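Side-chain contact in Cwp19 (PDB 5OQ3), which is a cell-wall protein that probably acts as an N-acetylmuramoyl-L-alanine amidase, represented here by its TIM-barrel glycoside hydrolase domain: residues A[326-331]-A[337-342]. Sequence-based numbering, arbitrary orientation. Where two conformers were deposited one is given.
Sequences IYKQGQ and QNIAKE
Lys328 and Gln337 run side by side, both extended and pointing the same way, across the loop that joins strand 319-324 of the TIM barrel to helix 343-350. The loop doubles back on itself, with a single beta bridge between Gln329 and Asn338. Lys328 NZ reaches Gln337 OE1 at 2.9 Å, tilted 33° from the carbonyl plane, and also bonds Tyr292 O, so two neutral oxygens hold the buried ammonium. A long aliphatic chain suits this place: in the conformer given, Lys328 CD lies 3.9 Å from Ile339 CD1, while CG lies over one face of the Tyr327 ring, offset toward its rim.

At the backbone, Lys328 O accepts hydrogen bonds from two backbone N-H groups, Ala340 N almost head-on at 3.2 Å and Ile339 N from above the carbonyl plane. Gly330 N bonds Gln337 O, and the positive phi of Gly330 suits a residue with no side chain. On the flank away from the Lys328 side chain, the small Ala340 CB meets Gln329 CG at 3.7 Å. With that chain extended beyond CG (chi2 164°), Gln329 NE2 bonds Ile326 O within its own amide plane.

Asn338 has a side chain short enough to serve its own backbone: with CG anti to the backbone N (chi1 -166°), its amide lies against the Gln329-Gly330 peptide, and OD1 accepts a hydrogen bond from Lys341 N at 3.0 Å in an Asx motif.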
loop_
_atom_site.group_PDB
_atom_site.type_symbol
_atom_site.label_atom_id
_atom_site.label_comp_id
_atom_site.label_asym_id
_atom_site.label_seq_id
_atom_site.Cartn_x
_atom_site.Cartn_y
_atom_site.Cartn_z
ATOM N N ILE A 326 -11.854 3.290 8.123
ATOM C CA ILE A 326 -12.268 3.557 9.485
ATOM C C ILE A 326 -11.719 4.876 10.029
ATOM O O ILE A 326 -12.227 5.361 11.030
ATOM C CB ILE A 326 -12.048 2.387 10.449
ATOM C CG1 ILE A 326 -10.605 1.933 10.511
ATOM C CG2 ILE A 326 -13.009 1.235 10.120
ATOM C CD1 ILE A 326 -10.248 1.098 11.715
ATOM N N TYR A 327 -10.709 5.452 9.370
ATOM C CA TYR A 327 -10.261 6.798 9.711
ATOM C C TYR A 327 -11.354 7.860 9.543
ATOM O O TYR A 327 -11.288 8.929 10.151
ATOM C CB TYR A 327 -8.990 7.160 8.908
ATOM C CG TYR A 327 -9.238 7.394 7.431
ATOM C CD1 TYR A 327 -9.263 6.339 6.523
ATOM C CD2 TYR A 327 -9.381 8.678 6.934
ATOM C CE1 TYR A 327 -9.463 6.569 5.165
ATOM C CE2 TYR A 327 -9.594 8.925 5.586
ATOM C CZ TYR A 327 -9.605 7.862 4.692
ATOM O OH TYR A 327 -9.779 8.068 3.335
ATOM N N LYS A 328 -12.332 7.608 8.672
ATOM C CA LYS A 328 -13.455 8.543 8.492
ATOM C C LYS A 328 -14.481 8.312 9.576
ATOM O O LYS A 328 -15.174 7.294 9.594
ATOM C CB LYS A 328 -14.063 8.403 7.110
ATOM C CG LYS A 328 -13.147 8.745 5.953
ATOM C CD LYS A 328 -13.918 8.911 4.650
ATOM C CE LYS A 328 -13.008 9.284 3.502
ATOM N NZ LYS A 328 -13.749 9.389 2.238
ATOM N N GLN A 329 -14.588 9.307 10.465
ATOM C CA GLN A 329 -15.435 9.243 11.653
ATOM C C GLN A 329 -16.326 10.451 11.822
ATOM O O GLN A 329 -16.548 10.911 12.936
ATOM C CB GLN A 329 -14.552 9.075 12.900
ATOM C CG GLN A 329 -13.768 7.762 12.860
ATOM C CD GLN A 329 -12.634 7.732 13.845
ATOM O OE1 GLN A 329 -12.633 8.476 14.824
ATOM N NE2 GLN A 329 -11.625 6.904 13.562
ATOM N N GLY A 330 -16.800 10.963 10.697
ATOM C CA GLY A 330 -17.731 12.084 10.748
ATOM C C GLY A 330 -17.080 13.437 10.737
ATOM O O GLY A 330 -17.792 14.447 10.965
ATOM N N GLN A 331 -15.766 13.539 10.497
ATOM C CA GLN A 331 -15.104 14.871 10.581
ATOM C C GLN A 331 -15.519 15.750 9.393
ATOM O O GLN A 331 -15.787 15.231 8.309
ATOM C CB GLN A 331 -13.578 14.748 10.624
ATOM C CG GLN A 331 -13.042 13.911 11.774
ATOM C CD GLN A 331 -12.833 12.458 11.393
ATOM O OE1 GLN A 331 -13.695 11.840 10.758
ATOM N NE2 GLN A 331 -11.694 11.893 11.786
ATOM N N GLN A 337 -18.521 12.288 6.366
ATOM C CA GLN A 337 -18.577 10.837 6.133
ATOM C C GLN A 337 -18.086 10.064 7.342
ATOM O O GLN A 337 -17.002 10.369 7.906
ATOM C CB GLN A 337 -17.760 10.466 4.904
ATOM C CG GLN A 337 -18.318 11.032 3.610
ATOM C CD GLN A 337 -17.473 10.695 2.411
ATOM O OE1 GLN A 337 -16.618 9.811 2.458
ATOM N NE2 GLN A 337 -17.714 11.387 1.315
ATOM N N ASN A 338 -18.878 9.075 7.750
ATOM C CA ASN A 338 -18.562 8.304 8.931
ATOM C C ASN A 338 -18.651 6.864 8.592
ATOM O O ASN A 338 -19.703 6.264 8.668
ATOM C CB ASN A 338 -19.507 8.666 10.090
ATOM C CG ASN A 338 -19.004 8.142 11.424
ATOM O OD1 ASN A 338 -18.226 7.189 11.459
ATOM N ND2 ASN A 338 -19.417 8.769 12.522
ATOM N N ILE A 339 -17.490 6.304 8.258
ATOM C CA ILE A 339 -17.380 4.884 7.945
ATOM C C ILE A 339 -17.306 4.045 9.218
ATOM O O ILE A 339 -17.923 2.978 9.298
ATOM C CB ILE A 339 -16.195 4.621 7.031
ATOM C CG1 ILE A 339 -16.488 5.222 5.658
ATOM C CG2 ILE A 339 -15.945 3.135 6.907
ATOM C CD1 ILE A 339 -15.328 5.225 4.717
ATOM N N ALA A 340 -16.568 4.512 10.219
ATOM C CA ALA A 340 -16.418 3.752 11.451
ATOM C C ALA A 340 -17.794 3.388 12.052
ATOM O O ALA A 340 -18.009 2.255 12.457
ATOM C CB ALA A 340 -15.607 4.544 12.456
ATOM N N LYS A 341 -18.724 4.345 12.073
ATOM C CA LYS A 341 -20.043 4.116 12.642
ATOM C C LYS A 341 -20.837 3.019 11.940
ATOM O O LYS A 341 -21.722 2.398 12.559
ATOM C CB LYS A 341 -20.830 5.442 12.640
ATOM C CG LYS A 341 -22.168 5.392 13.300
ATOM C CD LYS A 341 -22.742 6.785 13.388
ATOM C CE LYS A 341 -23.241 7.312 12.053
ATOM N NZ LYS A 341 -24.322 8.323 12.287
ATOM N N GLU A 342 -20.485 2.740 10.675
ATOM C CA GLU A 342 -21.199 1.727 9.894
ATOM C C GLU A 342 -20.339 0.571 9.539
ATOM O O GLU A 342 -20.674 -0.176 8.612
ATOM C CB GLU A 342 -21.840 2.316 8.648
ATOM C CG GLU A 342 -20.914 2.925 7.619
ATOM C CD GLU A 342 -21.667 3.437 6.408
ATOM O OE1 GLU A 342 -21.364 3.008 5.284
ATOM O OE2 GLU A 342 -22.577 4.295 6.581
#